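Local coordinates for putative glyoxalase superfamily protein (Ralstonia eutropha, PDB 3IUZ) that probably acts as an iron(II)-dependent dioxygenase of the 2-oxoadipate dioxygenase/decarboxylase family, converting its 2-oxo acid substrate to 2-hydroxyglutarate, at residues A[178-181]-A[182-185]; A[215-218]-A[219-223]; A[226-229]-A[230-234]. One frame throughout, in Å; residues are numbered along the deposited sequence. Where two conformers were deposited one is given.

Interaction 1 (A[178-181]-A[182-185])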
ATOM      1  N   LEU A 178      -2.191 -20.384  -6.121  1.00 12.90           N
ATOM      2  CA  LEU A 178      -3.467 -20.065  -5.448  1.00 13.14           C
ATOM      3  C   LEU A 178      -4.162 -18.855  -6.109  1.00 12.69           C
ATOM      4  O   LEU A 178      -5.391 -18.830  -6.244  1.00 13.11           O
ATOM      5  CB  LEU A 178      -3.234 -19.821  -3.930  1.00 12.94           C
ATOM      6  CG  LEU A 178      -2.815 -21.088  -3.137  1.00 14.98           C
ATOM      7  CD1 LEU A 178      -2.475 -20.781  -1.636  1.00 10.83           C
ATOM      8  CD2 LEU A 178      -3.942 -22.152  -3.243  1.00 13.47           C
ATOM      9  N   LEU A 179      -3.348 -17.884  -6.511  1.00 12.54           N
ATOM     10  CA  LEU A 179      -3.812 -16.712  -7.236  0.50 12.70           C
ATOM     11  C   LEU A 179      -4.594 -17.071  -8.516  1.00 13.31           C
ATOM     12  O   LEU A 179      -5.679 -16.567  -8.768  1.00 12.49           O
ATOM     13  CB  LEU A 179      -2.585 -15.886  -7.600  0.50 12.98           C
ATOM     14  CG  LEU A 179      -2.749 -14.394  -7.727  0.50 13.27           C
ATOM     15  CD1 LEU A 179      -3.641 -13.898  -6.594  0.50  9.95           C
ATOM     16  CD2 LEU A 179      -1.308 -13.761  -7.750  0.50 13.53           C
ATOM     17  N   TRP A 180      -4.032 -17.971  -9.330  1.00 12.92           N
ATOM     18  CA  TRP A 180      -4.642 -18.356 -10.586  1.00 12.95           C
ATOM     19  C   TRP A 180      -5.785 -19.369 -10.447  1.00 13.65           C
ATOM     20  O   TRP A 180      -6.692 -19.350 -11.294  1.00 14.66           O
ATOM     21  CB  TRP A 180      -3.531 -18.731 -11.595  1.00 13.55           C
ATOM     22  CG  TRP A 180      -2.805 -17.482 -11.898  1.00 12.12           C
ATOM     23  CD1 TRP A 180      -1.620 -17.037 -11.358  1.00 16.40           C
ATOM     24  CD2 TRP A 180      -3.323 -16.385 -12.658  1.00 14.65           C
ATOM     25  NE1 TRP A 180      -1.358 -15.775 -11.797  1.00 13.72           N
ATOM     26  CE2 TRP A 180      -2.385 -15.348 -12.588  1.00 12.15           C
ATOM     27  CE3 TRP A 180      -4.495 -16.185 -13.396  1.00 12.87           C
ATOM     28  CZ2 TRP A 180      -2.581 -14.117 -13.231  1.00 15.14           C
ATOM     29  CZ3 TRP A 180      -4.690 -14.959 -14.024  1.00 15.46           C
ATOM     30  CH2 TRP A 180      -3.697 -13.958 -13.968  1.00 12.81           C
ATOM     31  N   GLN A 181      -5.797 -20.198  -9.388  1.00 12.87           N
ATOM     32  CA  GLN A 181      -6.997 -20.972  -9.017  1.00 13.89           C
ATOM     33  C   GLN A 181      -8.148 -20.010  -8.676  1.00 14.10           C
ATOM     34  O   GLN A 181      -9.302 -20.234  -9.063  1.00 14.70           O
ATOM     35  CB  GLN A 181      -6.735 -21.900  -7.805  1.00 13.27           C
ATOM     36  CG  GLN A 181      -5.762 -23.050  -8.233  1.00 17.63           C
ATOM     37  CD  GLN A 181      -5.453 -24.025  -7.144  1.00 18.18           C
ATOM     38  OE1 GLN A 181      -6.046 -23.965  -6.048  1.00 14.91           O
ATOM     39  NE2 GLN A 181      -4.516 -24.928  -7.428  1.00 20.17           N
ATOM     40  N   LEU A 182      -7.810 -18.954  -7.938  1.00 13.41           N
ATOM     41  CA  LEU A 182      -8.772 -17.961  -7.483  1.00 13.72           C
ATOM     42  C   LEU A 182      -9.335 -17.236  -8.692  1.00 12.86           C
ATOM     43  O   LEU A 182     -10.534 -17.062  -8.771  1.00 13.51           O
ATOM     44  CB  LEU A 182      -8.130 -16.955  -6.524  1.00 13.29           C
ATOM     45  CG  LEU A 182      -9.022 -15.828  -5.984  1.00 13.86           C
ATOM     46  CD1 LEU A 182     -10.258 -16.360  -5.257  1.00  8.89           C
ATOM     47  CD2 LEU A 182      -8.199 -14.895  -5.067  1.00 14.07           C
ATOM     48  N   ASP A 183      -8.457 -16.823  -9.595  1.00 12.76           N
ATOM     49  CA  ASP A 183      -8.916 -16.146 -10.820  1.00 13.78           C
ATOM     50  C   ASP A 183      -9.862 -17.052 -11.600  1.00 13.64           C
ATOM     51  O   ASP A 183     -10.874 -16.608 -12.097  1.00 14.88           O
ATOM     52  CB  ASP A 183      -7.742 -15.710 -11.693  1.00 14.34           C
ATOM     53  CG  ASP A 183      -8.210 -15.265 -13.056  1.00 14.42           C
ATOM     54  OD1 ASP A 183      -8.667 -14.117 -13.168  1.00 18.90           O
ATOM     55  OD2 ASP A 183      -8.155 -16.076 -13.997  1.00 15.12           O
ATOM     56  N   ARG A 184      -9.540 -18.341 -11.698  1.00 14.33           N
ATOM     57  CA  ARG A 184     -10.393 -19.261 -12.429  1.00 14.18           C
ATOM     58  C   ARG A 184     -11.760 -19.468 -11.775  1.00 15.52           C
ATOM     59  O   ARG A 184     -12.782 -19.390 -12.433  1.00 14.23           O
ATOM     60  CB  ARG A 184      -9.729 -20.608 -12.563  1.00 14.54           C
ATOM     61  CG  ARG A 184     -10.522 -21.594 -13.413  1.00 16.53           C
ATOM     62  CD  ARG A 184      -9.867 -22.977 -13.365  1.00 18.30           C
ATOM     63  NE  ARG A 184      -9.922 -23.492 -12.005  1.00 15.72           N
ATOM     64  CZ  ARG A 184      -8.964 -24.182 -11.383  1.00 16.17           C
ATOM     65  NH1 ARG A 184      -7.797 -24.417 -11.946  1.00 15.90           N
ATOM     66  NH2 ARG A 184      -9.173 -24.610 -10.131  1.00 19.17           N
ATOM     67  N   ASP A 185     -11.775 -19.829 -10.512  1.00 14.66           N
ATOM     68  CA  ASP A 185     -13.042 -20.241  -9.874  1.00 15.73           C
ATOM     69  C   ASP A 185     -13.788 -19.104  -9.192  1.00 15.50           C
ATOM     70  O   ASP A 185     -14.968 -19.266  -8.859  1.00 14.19           O
ATOM     71  CB  ASP A 185     -12.786 -21.308  -8.832  1.00 15.65           C
ATOM     72  CG  ASP A 185     -12.154 -22.555  -9.413  1.00 16.06           C
ATOM     73  OD1 ASP A 185     -12.427 -22.878 -10.577  1.00 14.35           O
ATOM     74  OD2 ASP A 185     -11.446 -23.256  -8.685  1.00 16.37           O
TER
HETATM   75  O   HOH W   1      -6.862 -18.536 -13.942  1.00 15.75           O

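Interaction 2 (A[215-218]-A[219-223])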
ATOM      1  N   ASP A 215      25.112   5.299  -2.251  1.00 17.27           N
ATOM      2  CA  ASP A 215      24.153   5.250  -3.352  1.00 18.33           C
ATOM      3  C   ASP A 215      22.849   5.925  -2.951  1.00 17.84           C
ATOM      4  O   ASP A 215      22.257   6.670  -3.749  1.00 18.35           O
ATOM      5  CB  ASP A 215      23.893   3.792  -3.798  1.00 17.66           C
ATOM      6  CG  ASP A 215      25.075   3.195  -4.488  1.00 19.66           C
ATOM      7  OD1 ASP A 215      25.929   3.983  -4.979  1.00 21.46           O
ATOM      8  OD2 ASP A 215      25.152   1.962  -4.530  1.00 20.52           O
ATOM      9  N   TYR A 216      22.443   5.700  -1.698  1.00 17.97           N
ATOM     10  CA  TYR A 216      21.260   6.361  -1.132  1.00 17.47           C
ATOM     11  C   TYR A 216      21.395   7.863  -1.283  1.00 17.71           C
ATOM     12  O   TYR A 216      20.472   8.556  -1.776  1.00 15.89           O
ATOM     13  CB  TYR A 216      21.031   5.983   0.352  1.00 18.13           C
ATOM     14  CG  TYR A 216      20.002   6.868   1.027  1.00 17.95           C
ATOM     15  CD1 TYR A 216      18.640   6.688   0.778  1.00 16.69           C
ATOM     16  CD2 TYR A 216      20.384   7.914   1.887  1.00 17.23           C
ATOM     17  CE1 TYR A 216      17.685   7.500   1.374  1.00 15.27           C
ATOM     18  CE2 TYR A 216      19.406   8.763   2.499  1.00 18.30           C
ATOM     19  CZ  TYR A 216      18.079   8.560   2.264  1.00 16.48           C
ATOM     20  OH  TYR A 216      17.101   9.390   2.825  1.00 17.79           O
ATOM     21  N   GLU A 217      22.579   8.361  -0.947  1.00 17.82           N
ATOM     22  CA  GLU A 217      22.845   9.797  -1.005  0.50 18.04           C
ATOM     23  C   GLU A 217      22.889  10.301  -2.440  1.00 18.13           C
ATOM     24  O   GLU A 217      22.328  11.343  -2.742  1.00 18.16           O
ATOM     25  CB  GLU A 217      24.115  10.142  -0.207  0.50 17.78           C
ATOM     26  CG  GLU A 217      23.905   9.868   1.289  0.50 17.57           C
ATOM     27  CD  GLU A 217      25.172   9.822   2.132  0.50 16.33           C
ATOM     28  OE1 GLU A 217      26.295   9.735   1.586  0.50 15.00           O
ATOM     29  OE2 GLU A 217      25.017   9.868   3.369  0.50 15.09           O
ATOM     30  N   THR A 218      23.510   9.548  -3.343  1.00 18.76           N
ATOM     31  CA  THR A 218      23.473   9.910  -4.777  1.00 18.03           C
ATOM     32  C   THR A 218      22.045  10.059  -5.277  1.00 17.97           C
ATOM     33  O   THR A 218      21.708  11.044  -5.977  1.00 17.92           O
ATOM     34  CB  THR A 218      24.195   8.879  -5.635  1.00 19.23           C
ATOM     35  OG1 THR A 218      25.592   8.898  -5.304  1.00 19.89           O
ATOM     36  CG2 THR A 218      23.998   9.160  -7.138  1.00 20.40           C
ATOM     37  N   LEU A 219      21.190   9.107  -4.905  1.00 16.91           N
ATOM     38  CA  LEU A 219      19.782   9.189  -5.307  1.00 17.22           C
ATOM     39  C   LEU A 219      19.131  10.408  -4.685  1.00 17.10           C
ATOM     40  O   LEU A 219      18.380  11.158  -5.344  1.00 16.91           O
ATOM     41  CB  LEU A 219      19.023   7.904  -4.935  1.00 16.86           C
ATOM     42  CG  LEU A 219      19.543   6.550  -5.538  1.00 15.89           C
ATOM     43  CD1 LEU A 219      18.818   5.356  -4.905  1.00 15.63           C
ATOM     44  CD2 LEU A 219      19.450   6.504  -7.044  1.00 13.44           C
ATOM     45  N   LEU A 220      19.413  10.617  -3.412  1.00 17.89           N
ATOM     46  CA  LEU A 220      18.719  11.675  -2.699  1.00 19.16           C
ATOM     47  C   LEU A 220      19.010  13.064  -3.258  1.00 20.03           C
ATOM     48  O   LEU A 220      18.146  13.936  -3.202  1.00 19.76           O
ATOM     49  CB  LEU A 220      19.041  11.610  -1.220  1.00 18.77           C
ATOM     50  CG  LEU A 220      18.298  12.523  -0.259  1.00 19.77           C
ATOM     51  CD1 LEU A 220      16.765  12.454  -0.405  1.00 18.35           C
ATOM     52  CD2 LEU A 220      18.777  12.215   1.180  1.00 17.60           C
ATOM     53  N   ARG A 221      20.189  13.260  -3.822  1.00 21.05           N
ATOM     54  CA  ARG A 221      20.513  14.540  -4.425  1.00 22.64           C
ATOM     55  C   ARG A 221      19.629  14.898  -5.631  1.00 22.24           C
ATOM     56  O   ARG A 221      19.466  16.073  -5.946  1.00 23.39           O
ATOM     57  CB  ARG A 221      21.968  14.574  -4.827  1.00 23.11           C
ATOM     58  CG  ARG A 221      22.879  14.254  -3.651  1.00 28.82           C
ATOM     59  CD  ARG A 221      24.237  14.915  -3.664  1.00 32.29           C
ATOM     60  NE  ARG A 221      24.969  14.362  -2.521  1.00 37.42           N
ATOM     61  CZ  ARG A 221      25.726  13.261  -2.569  1.00 38.34           C
ATOM     62  NH1 ARG A 221      25.907  12.589  -3.710  1.00 36.63           N
ATOM     63  NH2 ARG A 221      26.314  12.828  -1.454  1.00 40.81           N
ATOM     64  N   GLU A 222      19.073  13.914  -6.318  1.00 21.05           N
ATOM     65  CA  GLU A 222      18.251  14.200  -7.494  1.00 20.41           C
ATOM     66  C   GLU A 222      16.782  13.864  -7.341  1.00 19.85           C
ATOM     67  O   GLU A 222      15.948  14.445  -8.022  1.00 20.27           O
ATOM     68  CB  GLU A 222      18.835  13.546  -8.739  1.00 19.78           C
ATOM     69  CG  GLU A 222      20.333  13.825  -8.910  1.00 20.63           C
ATOM     70  CD  GLU A 222      20.930  13.156 -10.088  1.00 20.93           C
ATOM     71  OE1 GLU A 222      20.267  13.111 -11.141  1.00 20.59           O
ATOM     72  OE2 GLU A 222      22.092  12.679  -9.961  1.00 23.88           O
ATOM     73  N   SER A 223      16.462  12.978  -6.411  1.00 20.07           N
ATOM     74  CA  SER A 223      15.095  12.500  -6.243  1.00 18.75           C
ATOM     75  C   SER A 223      14.856  12.017  -4.822  1.00 18.53           C
ATOM     76  O   SER A 223      15.350  10.979  -4.452  1.00 19.65           O
ATOM     77  CB  SER A 223      14.825  11.293  -7.191  1.00 18.69           C
ATOM     78  OG  SER A 223      13.522  10.786  -6.961  1.00 16.13           O
TER
HETATM   79  O   HOH W   2      23.138  12.596  -7.640  1.00 20.31           O
HETATM   80  O   HOH W   3      27.241   9.645  -2.856  1.00 26.49           O

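Interaction 3 (A[226-229]-A[230-234])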
HETATM    1  N   MSE A 226      12.968   8.442  -5.240  1.00 15.05           N
HETATM    2  CA  MSE A 226      13.795   7.250  -5.500  1.00 15.67           C
HETATM    3  C   MSE A 226      14.654   6.926  -4.270  1.00 15.89           C
HETATM    4  O   MSE A 226      14.872   5.764  -3.964  1.00 15.39           O
HETATM    5  CB  MSE A 226      14.689   7.463  -6.748  1.00 15.53           C
HETATM    6  CG  MSE A 226      15.542   6.288  -7.149  1.00 16.42           C
HETATM    7 SE   MSE A 226      14.509   4.600  -7.509  0.75 10.35          SE
HETATM    8  CE  MSE A 226      15.519   3.416  -6.375  1.00 12.10           C
ATOM      9  N   ALA A 227      15.106   7.953  -3.524  1.00 14.42           N
ATOM     10  CA  ALA A 227      15.791   7.692  -2.259  1.00 14.99           C
ATOM     11  C   ALA A 227      14.891   6.898  -1.282  1.00 14.60           C
ATOM     12  O   ALA A 227      15.322   5.934  -0.661  1.00 16.78           O
ATOM     13  CB  ALA A 227      16.275   9.009  -1.589  1.00 12.69           C
ATOM     14  N   TRP A 228      13.630   7.294  -1.194  1.00 14.88           N
ATOM     15  CA  TRP A 228      12.641   6.598  -0.357  1.00 13.98           C
ATOM     16  C   TRP A 228      12.462   5.146  -0.791  1.00 14.02           C
ATOM     17  O   TRP A 228      12.536   4.205   0.017  1.00 13.87           O
ATOM     18  CB  TRP A 228      11.317   7.386  -0.371  1.00 14.30           C
ATOM     19  CG  TRP A 228      10.336   6.893   0.545  1.00 14.09           C
ATOM     20  CD1 TRP A 228      10.046   7.407   1.798  1.00 16.46           C
ATOM     21  CD2 TRP A 228       9.403   5.821   0.326  1.00 13.52           C
ATOM     22  NE1 TRP A 228       9.030   6.698   2.355  1.00 16.46           N
ATOM     23  CE2 TRP A 228       8.611   5.725   1.477  1.00 13.32           C
ATOM     24  CE3 TRP A 228       9.166   4.933  -0.745  1.00 16.14           C
ATOM     25  CZ2 TRP A 228       7.610   4.750   1.616  1.00 15.51           C
ATOM     26  CZ3 TRP A 228       8.192   3.982  -0.625  1.00 15.14           C
ATOM     27  CH2 TRP A 228       7.415   3.881   0.545  1.00 12.76           C
ATOM     28  N   ILE A 229      12.319   4.934  -2.089  1.00 14.76           N
ATOM     29  CA  ILE A 229      12.229   3.579  -2.630  1.00 15.03           C
ATOM     30  C   ILE A 229      13.454   2.756  -2.266  1.00 15.20           C
ATOM     31  O   ILE A 229      13.351   1.596  -1.908  1.00 15.29           O
ATOM     32  CB  ILE A 229      11.982   3.568  -4.152  1.00 15.07           C
ATOM     33  CG1 ILE A 229      10.668   4.296  -4.473  1.00 15.84           C
ATOM     34  CG2 ILE A 229      11.966   2.106  -4.636  1.00 14.29           C
ATOM     35  CD1 ILE A 229      10.381   4.522  -5.967  1.00 14.18           C
ATOM     36  N   ALA A 230      14.625   3.382  -2.297  1.00 16.10           N
ATOM     37  CA  ALA A 230      15.826   2.682  -1.918  1.00 16.30           C
ATOM     38  C   ALA A 230      15.786   2.103  -0.515  1.00 16.25           C
ATOM     39  O   ALA A 230      16.367   1.044  -0.257  1.00 15.75           O
ATOM     40  CB  ALA A 230      17.069   3.592  -2.125  1.00 16.69           C
ATOM     41  N   THR A 231      15.097   2.773   0.408  1.00 16.01           N
ATOM     42  CA  THR A 231      15.083   2.303   1.784  1.00 16.39           C
ATOM     43  C   THR A 231      13.854   1.446   2.052  1.00 16.12           C
ATOM     44  O   THR A 231      13.940   0.487   2.818  1.00 15.67           O
ATOM     45  CB  THR A 231      15.183   3.470   2.841  1.00 16.28           C
ATOM     46  OG1 THR A 231      13.905   4.115   2.989  1.00 16.58           O
ATOM     47  CG2 THR A 231      16.247   4.492   2.465  1.00 14.57           C
ATOM     48  N   GLU A 232      12.724   1.796   1.447  1.00 14.89           N
ATOM     49  CA  GLU A 232      11.436   1.116   1.752  1.00 16.04           C
ATOM     50  C   GLU A 232      10.949   0.106   0.694  1.00 15.29           C
ATOM     51  O   GLU A 232      10.045  -0.689   0.953  1.00 16.56           O
ATOM     52  CB  GLU A 232      10.301   2.157   1.927  1.00 16.48           C
ATOM     53  CG  GLU A 232      10.610   3.263   2.910  1.00 17.55           C
ATOM     54  CD  GLU A 232      11.058   2.715   4.237  1.00 17.32           C
ATOM     55  OE1 GLU A 232      10.181   2.141   4.931  1.00 17.75           O
ATOM     56  OE2 GLU A 232      12.274   2.841   4.535  1.00 18.00           O
ATOM     57  N   GLY A 233      11.541   0.133  -0.493  1.00 16.10           N
ATOM     58  CA  GLY A 233      11.153  -0.775  -1.575  1.00 16.37           C
ATOM     59  C   GLY A 233       9.682  -0.645  -1.946  1.00 16.19           C
ATOM     60  O   GLY A 233       9.180   0.481  -2.131  1.00 15.78           O
ATOM     61  N   ASN A 234       9.001  -1.794  -2.024  1.00 15.09           N
ATOM     62  CA  ASN A 234       7.585  -1.835  -2.374  1.00 14.69           C
ATOM     63  C   ASN A 234       6.628  -1.821  -1.189  1.00 14.70           C
ATOM     64  O   ASN A 234       5.424  -2.078  -1.356  1.00 14.83           O
ATOM     65  CB  ASN A 234       7.300  -3.082  -3.216  1.00 15.14           C
ATOM     66  CG  ASN A 234       8.255  -3.250  -4.390  1.00 13.03           C
ATOM     67  OD1 ASN A 234       8.828  -4.330  -4.570  1.00 13.61           O
ATOM     68  ND2 ASN A 234       8.402  -2.218  -5.209  1.00 14.66           N
TER

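Interaction 1 (A[178-181]-A[182-185])
In the last two turns of the amphipathic helix 173-185, Trp180 and Asp183 meet on the outer face while four successive i to i+4 backbone bonds, from Leu182 N to Leu178 O through Asp185 N to Gln181 O, hold the coil. Asp183 OD2 lies at the edge of the indole, near its plane, 3.6 Å from Trp180 CZ3; the ring and carboxylate planes are 61° apart. The partly positive rim of an indole suits such a neighbour. A water bridges the backbone of one residue to the side chain of the other, donating to Trp180 O and Asp183 OD2 at 2.8 Å each, so that Trp180 O serves both this water and Arg184 N. Further along, the Arg184 guanidinium passes one face over Gln181 CA. A bend at chi3 (64°) turns the arginine side-on to Asp185: NE reaches OD1 at 2.9 Å, almost straight at 176°, and NH2 reaches OD2 at 3.0 Å, a two-pronged salt bridge at the helix end. The leucines take the inner face, where Leu179 packs on Pro109 and Leu110 of helix 101-110, Leu178 on Leu196 of helix 190-200, and Leu182 between Leu110, Leu196 and Ile45 of helix 42-60.

Interaction 2 (A[215-218]-A[219-223])
Leu220 N donates to Tyr216 O at 2.8 Å and Leu219 N to Asp215 O at 2.9 Å, the i to i+4 bonds that carry the closing turns of helix 213-222. Arg221 N follows with Glu217 O at 3.1 Å. Further along, Leu219 O accepts from both Glu222 N and Ser223 N. A water joins the two segments by donating to Thr218 O at 2.7 Å and to Glu222 OE2, whose protein partner is Ser153. The Arg221 side chain, bent at chi2 (-149°), folds back along the helix and lays one guanidinium face over Glu217 O. From there NH2 comes 3.7 Å from Glu217 CB, yet stays 4.3 Å from Glu217 OE1, too far for a salt bridge. A second water is hydrogen-bonded to Thr218 OG1, itself tied to Ala214 O, and is held only weakly by Arg221 NH1. On another face, like first torsions (chi1 168° and -173°) send Tyr216 and Leu220 the same way off the helix, side by side, with Leu220 CD2 3.7 Å from Tyr216 CE2. Leu219 suits the buried side, against Phe156 and Val160. The Glu217-Arg221 attraction is probably modest, leaving backbone bonds, waters and apolar packing to hold the turn.

Interaction 3 (A[226-229]-A[230-234])
Trp228 O is gripped by two amides, Glu232 N at 2.8 Å, nearly in line with the carbonyl, and Thr231 N at 3.0 Å, which arrives from above the carbonyl plane. Thr231 N makes its i+4 bond, to Ala227 O, only weakly, so this i+3 bond to Trp228 O marks a local tightening of one residue. Gly233 N then closes on Ile229 O at 2.7 Å. The side chains of Trp228 and Glu232 cross at about a right angle: Glu232 CB stands over the six-membered ring, 3.6 Å from its centroid and 10° off the normal, a CH-pi contact, while CG lies 3.5 Å from Trp228 CE2 on the same face. A bend at chi2 (-52°) then carries the carboxylate away from the indole. There Thr231 OG1 donates to Glu232 OE2 at 2.6 Å, which receives it on its anti lone pair, and Arg284 makes a salt bridge to the same oxygen; the buried acid is thus matched by a positive charge. Trp228 NE1 is satisfied by Gly300 O, and Arg86 forms a cation-pi contact with the ring. Small Ala227 and Ala230 let helix 213-222 come close. Gly233, the first residue past the helix, has positive phi (58°), which glycine tolerates: a glycine C-cap.

How the interactions relate
Interactions 2 and 3 form one unit, whereas interaction 1 stands apart. Helices 213-222 and 224-232 follow each other directly, with Ser223 capping Met226 N at the junction, and the centres of the two interactions lie about 11 Å apart. The helices pack through Tyr216 CE1 on Thr231 CG2 at 3.5 Å, Leu220 CD1 on Ala227 CB at 3.7 Å and Leu219 CD1 on Ala230 CB at 3.7 Å. Interaction 3 is wholly buried, and interaction 2 is its partly exposed outer neighbour. Interaction 1 lies across the centre of the chain from interaction 2, about 41 Å between centres, and about 31 Å from interaction 3. Glycol molecules touch Asp183, Asp185 and Arg221, probably from the crystallisation liquor.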